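Local coordinates for GPI-anchored protein LLG1 (Arabidopsis thaliana, PDB 6A5D), which probably acts as a GPI-anchored co-receptor that takes part in the perception of RALF peptides by a heterotypic receptor complex at the plant cell surface, at residues K57-N68 and E102-P113. Numbering follows the deposited sequence.
Sequences KDFACPYTDQLN and EGLECPAGSQLP
The disulfide Cys61–Cys106 ties the 3-10 segment 61-62, between helix 49-60 and helix 64-67, to the loop 102-113 that follows helix 92-99. Its SG atoms lie 2.0 Å apart with a torsion of -91° about the S–S bond, close to the unstrained value. Next to the bridge, Leu112 packs its two methyls against 57-68: CD1 rests on Cys61 SG and on Lys57 CG, while CD2 meets Ala60 CB and Leu67 CD1. Leu112 CD2 also lies 3.7 Å from Thr64 CG2. A chi1 of 53° sets this CG2 anti to the carbonyl carbon of Thr64, and so against both Leu112 and Cys106 SG. Met78 of helix 74-86 packs against Ala60 and Leu67 from beyond the two segments.

At one end Lys57, extended beyond CG, carries NZ into the type II' turn 102-105. There it donates to Gly103 O and Glu105 O, each 2.8 Å away and each approached from above its carbonyl plane; a water accepts from NZ and donates to Glu102 OE1, so that it bridges the two charged groups. A methionine in place of Lys57 would probably leave both turn carbonyls without their shared donor and the turn less firmly fixed to the helix. At the other end Asn68 ND2 donates to Gln111 O (2.7 Å, 164° at the hydrogen), the acceptor lying in the amide plane, while OD1 abuts Pro113 CD.

The bridge, holding the loop along helix 49-60 and helix 64-67, is one of four disulfides in a small domain of helices without strands, a cross-linked build consistent with an extracellular, GPI-anchored protein.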
loop_
_atom_site.group_PDB
_atom_site.type_symbol
_atom_site.label_atom_id
_atom_site.label_comp_id
_atom_site.label_asym_id
_atom_site.label_seq_id
_atom_site.Cartn_x
_atom_site.Cartn_y
_atom_site.Cartn_z
ATOM N N LYS A 57 2.562 2.924 4.139
ATOM C CA LYS A 57 1.564 3.506 5.036
ATOM C C LYS A 57 1.387 4.989 4.760
ATOM O O LYS A 57 0.256 5.485 4.700
ATOM C CB LYS A 57 1.984 3.284 6.490
ATOM C CG LYS A 57 1.707 1.853 6.950
ATOM C CD LYS A 57 2.154 1.558 8.379
ATOM C CE LYS A 57 1.828 0.114 8.734
ATOM N NZ LYS A 57 2.092 -0.188 10.180
ATOM N N ASP A 58 2.493 5.707 4.530
ATOM C CA ASP A 58 2.389 7.132 4.221
ATOM C C ASP A 58 1.581 7.368 2.946
ATOM O O ASP A 58 0.812 8.337 2.857
ATOM C CB ASP A 58 3.777 7.761 4.137
ATOM C CG ASP A 58 4.401 7.999 5.502
ATOM O OD1 ASP A 58 3.659 8.070 6.504
ATOM O OD2 ASP A 58 5.637 8.132 5.579
ATOM N N PHE A 59 1.716 6.466 1.968
ATOM C CA PHE A 59 0.966 6.571 0.719
ATOM C C PHE A 59 -0.496 6.185 0.912
ATOM O O PHE A 59 -1.398 6.855 0.386
ATOM C CB PHE A 59 1.587 5.648 -0.337
ATOM C CG PHE A 59 0.818 5.624 -1.640
ATOM C CD1 PHE A 59 1.116 6.540 -2.644
ATOM C CD2 PHE A 59 -0.207 4.703 -1.855
ATOM C CE1 PHE A 59 0.402 6.529 -3.844
ATOM C CE2 PHE A 59 -0.925 4.690 -3.053
ATOM C CZ PHE A 59 -0.628 5.612 -4.040
ATOM N N ALA A 60 -0.747 5.099 1.649
ATOM C CA ALA A 60 -2.021 4.396 1.593
ATOM C C ALA A 60 -2.944 4.732 2.750
ATOM O O ALA A 60 -4.159 4.713 2.577
ATOM C CB ALA A 60 -1.783 2.876 1.568
ATOM N N CYS A 61 -2.393 5.059 3.911
ATOM C CA CYS A 61 -3.230 5.357 5.066
ATOM C C CYS A 61 -4.238 6.483 4.849
ATOM O O CYS A 61 -5.317 6.416 5.465
ATOM C CB CYS A 61 -2.364 5.606 6.305
ATOM S SG CYS A 61 -1.608 4.092 6.940
ATOM N N PRO A 62 -3.988 7.508 4.027
ATOM C CA PRO A 62 -5.053 8.496 3.785
ATOM C C PRO A 62 -6.285 7.909 3.120
ATOM O O PRO A 62 -7.321 8.579 3.077
ATOM C CB PRO A 62 -4.382 9.593 2.946
ATOM C CG PRO A 62 -2.913 9.327 2.991
ATOM C CD PRO A 62 -2.677 7.926 3.481
ATOM N N TYR A 63 -6.220 6.672 2.625
ATOM C CA TYR A 63 -7.297 6.091 1.834
ATOM C C TYR A 63 -7.924 4.874 2.494
ATOM O O TYR A 63 -8.601 4.096 1.818
ATOM C CB TYR A 63 -6.815 5.788 0.410
ATOM C CG TYR A 63 -6.274 7.047 -0.221
ATOM C CD1 TYR A 63 -7.146 7.989 -0.740
ATOM C CD2 TYR A 63 -4.908 7.337 -0.227
ATOM C CE1 TYR A 63 -6.692 9.177 -1.281
ATOM C CE2 TYR A 63 -4.435 8.542 -0.761
ATOM C CZ TYR A 63 -5.336 9.449 -1.290
ATOM O OH TYR A 63 -4.936 10.658 -1.830
ATOM N N THR A 64 -7.735 4.700 3.809
ATOM C CA THR A 64 -8.322 3.534 4.470
ATOM C C THR A 64 -9.841 3.503 4.321
ATOM O O THR A 64 -10.425 2.417 4.205
ATOM C CB THR A 64 -7.925 3.447 5.951
ATOM O OG1 THR A 64 -8.230 4.679 6.628
ATOM C CG2 THR A 64 -6.456 3.155 6.093
ATOM N N ASP A 65 -10.501 4.667 4.305
ATOM C CA ASP A 65 -11.953 4.677 4.117
ATOM C C ASP A 65 -12.330 3.900 2.860
ATOM O O ASP A 65 -13.225 3.047 2.875
ATOM C CB ASP A 65 -12.485 6.108 3.967
ATOM C CG ASP A 65 -12.479 6.920 5.266
ATOM O OD1 ASP A 65 -12.161 6.401 6.349
ATOM O OD2 ASP A 65 -12.826 8.122 5.173
ATOM N N GLN A 66 -11.648 4.188 1.755
ATOM C CA GLN A 66 -11.987 3.561 0.485
ATOM C C GLN A 66 -11.376 2.172 0.367
ATOM O O GLN A 66 -12.034 1.245 -0.117
ATOM C CB GLN A 66 -11.544 4.458 -0.673
ATOM C CG GLN A 66 -12.172 5.852 -0.643
ATOM C CD GLN A 66 -11.301 6.901 0.042
ATOM O OE1 GLN A 66 -10.686 6.660 1.067
ATOM N NE2 GLN A 66 -11.246 8.085 -0.552
ATOM N N LEU A 67 -10.146 2.000 0.858
ATOM C CA LEU A 67 -9.490 0.702 0.785
ATOM C C LEU A 67 -10.248 -0.346 1.588
ATOM O O LEU A 67 -10.286 -1.521 1.206
ATOM C CB LEU A 67 -8.054 0.818 1.283
ATOM C CG LEU A 67 -7.106 1.590 0.368
ATOM C CD1 LEU A 67 -5.795 1.874 1.078
ATOM C CD2 LEU A 67 -6.835 0.816 -0.925
ATOM N N ASN A 68 -10.832 0.056 2.716
ATOM C CA ASN A 68 -11.570 -0.855 3.589
ATOM C C ASN A 68 -13.040 -0.957 3.234
ATOM O O ASN A 68 -13.827 -1.485 4.035
ATOM C CB ASN A 68 -11.375 -0.515 5.068
ATOM C CG ASN A 68 -9.995 -0.884 5.571
ATOM O OD1 ASN A 68 -9.366 -1.819 5.069
ATOM N ND2 ASN A 68 -9.514 -0.156 6.562
ATOM N N GLU A 102 4.110 -2.595 14.182
ATOM C CA GLU A 102 2.757 -2.075 14.046
ATOM C C GLU A 102 1.901 -2.881 13.084
ATOM O O GLU A 102 0.751 -2.505 12.844
ATOM C CB GLU A 102 2.794 -0.606 13.636
ATOM C CG GLU A 102 3.478 0.285 14.657
ATOM C CD GLU A 102 4.983 0.304 14.502
ATOM O OE1 GLU A 102 5.476 0.060 13.378
ATOM O OE2 GLU A 102 5.678 0.569 15.506
ATOM N N GLY A 103 2.430 -3.969 12.517
ATOM C CA GLY A 103 1.647 -4.737 11.569
ATOM C C GLY A 103 1.191 -3.853 10.427
ATOM O O GLY A 103 1.925 -2.972 9.958
ATOM N N LEU A 104 -0.053 -4.058 9.997
ATOM C CA LEU A 104 -0.655 -3.257 8.938
ATOM C C LEU A 104 -1.495 -2.101 9.483
ATOM O O LEU A 104 -2.293 -1.518 8.740
ATOM C CB LEU A 104 -1.447 -4.147 7.972
ATOM C CG LEU A 104 -0.590 -4.792 6.873
ATOM C CD1 LEU A 104 -1.338 -5.945 6.227
ATOM C CD2 LEU A 104 -0.224 -3.734 5.834
ATOM N N GLU A 105 -1.301 -1.740 10.751
ATOM C CA GLU A 105 -2.076 -0.667 11.369
ATOM C C GLU A 105 -1.532 0.707 10.984
ATOM O O GLU A 105 -0.332 0.978 11.103
ATOM C CB GLU A 105 -2.064 -0.823 12.894
ATOM C CG GLU A 105 -2.822 0.268 13.635
ATOM C CD GLU A 105 -2.981 -0.021 15.122
ATOM O OE1 GLU A 105 -1.989 -0.444 15.756
ATOM O OE2 GLU A 105 -4.088 0.202 15.657
ATOM N N CYS A 106 -2.430 1.577 10.535
ATOM C CA CYS A 106 -2.089 2.971 10.310
ATOM C C CYS A 106 -1.965 3.687 11.650
ATOM O O CYS A 106 -2.643 3.331 12.617
ATOM C CB CYS A 106 -3.177 3.629 9.480
ATOM S SG CYS A 106 -3.156 3.068 7.769
ATOM N N PRO A 107 -1.101 4.699 11.739
ATOM C CA PRO A 107 -0.885 5.353 13.041
ATOM C C PRO A 107 -2.141 5.974 13.620
ATOM O O PRO A 107 -2.274 6.034 14.850
ATOM C CB PRO A 107 0.219 6.385 12.758
ATOM C CG PRO A 107 0.343 6.463 11.283
ATOM C CD PRO A 107 -0.181 5.191 10.700
ATOM N N ALA A 108 -3.082 6.410 12.783
ATOM C CA ALA A 108 -4.360 6.914 13.279
ATOM C C ALA A 108 -5.316 5.814 13.726
ATOM O O ALA A 108 -6.391 6.134 14.247
ATOM C CB ALA A 108 -5.042 7.800 12.231
ATOM N N GLY A 109 -4.973 4.541 13.552
ATOM C CA GLY A 109 -5.719 3.437 14.139
ATOM C C GLY A 109 -6.331 2.458 13.158
ATOM O O GLY A 109 -6.609 1.310 13.545
ATOM N N SER A 110 -6.574 2.855 11.914
ATOM C CA SER A 110 -7.234 1.935 11.001
ATOM C C SER A 110 -6.225 0.935 10.436
ATOM O O SER A 110 -5.010 1.146 10.484
ATOM C CB SER A 110 -7.913 2.698 9.864
ATOM O OG SER A 110 -8.707 1.821 9.074
ATOM N N GLN A 111 -6.748 -0.153 9.872
ATOM C CA GLN A 111 -5.939 -1.245 9.344
ATOM C C GLN A 111 -5.937 -1.176 7.825
ATOM O O GLN A 111 -6.991 -1.010 7.202
ATOM C CB GLN A 111 -6.537 -2.596 9.745
ATOM C CG GLN A 111 -6.821 -2.732 11.220
ATOM C CD GLN A 111 -5.562 -2.628 12.044
ATOM O OE1 GLN A 111 -4.516 -3.170 11.667
ATOM N NE2 GLN A 111 -5.640 -1.916 13.161
ATOM N N LEU A 112 -4.736 -1.355 7.218
ATOM C CA LEU A 112 -4.675 -1.476 5.767
ATOM C C LEU A 112 -4.912 -2.924 5.361
ATOM O O LEU A 112 -4.446 -3.844 6.043
ATOM C CB LEU A 112 -3.299 -1.071 5.272
ATOM C CG LEU A 112 -2.993 0.411 5.378
ATOM C CD1 LEU A 112 -1.509 0.663 5.147
ATOM C CD2 LEU A 112 -3.847 1.132 4.363
ATOM N N PRO A 113 -5.632 -3.160 4.262
ATOM C CA PRO A 113 -5.852 -4.534 3.825
ATOM C C PRO A 113 -4.561 -5.154 3.322
ATOM O O PRO A 113 -3.693 -4.458 2.768
ATOM C CB PRO A 113 -6.878 -4.379 2.687
ATOM C CG PRO A 113 -6.563 -3.023 2.123
ATOM C CD PRO A 113 -6.235 -2.182 3.338
HETATM O O HOH W 1 4.446 1.165 11.087
#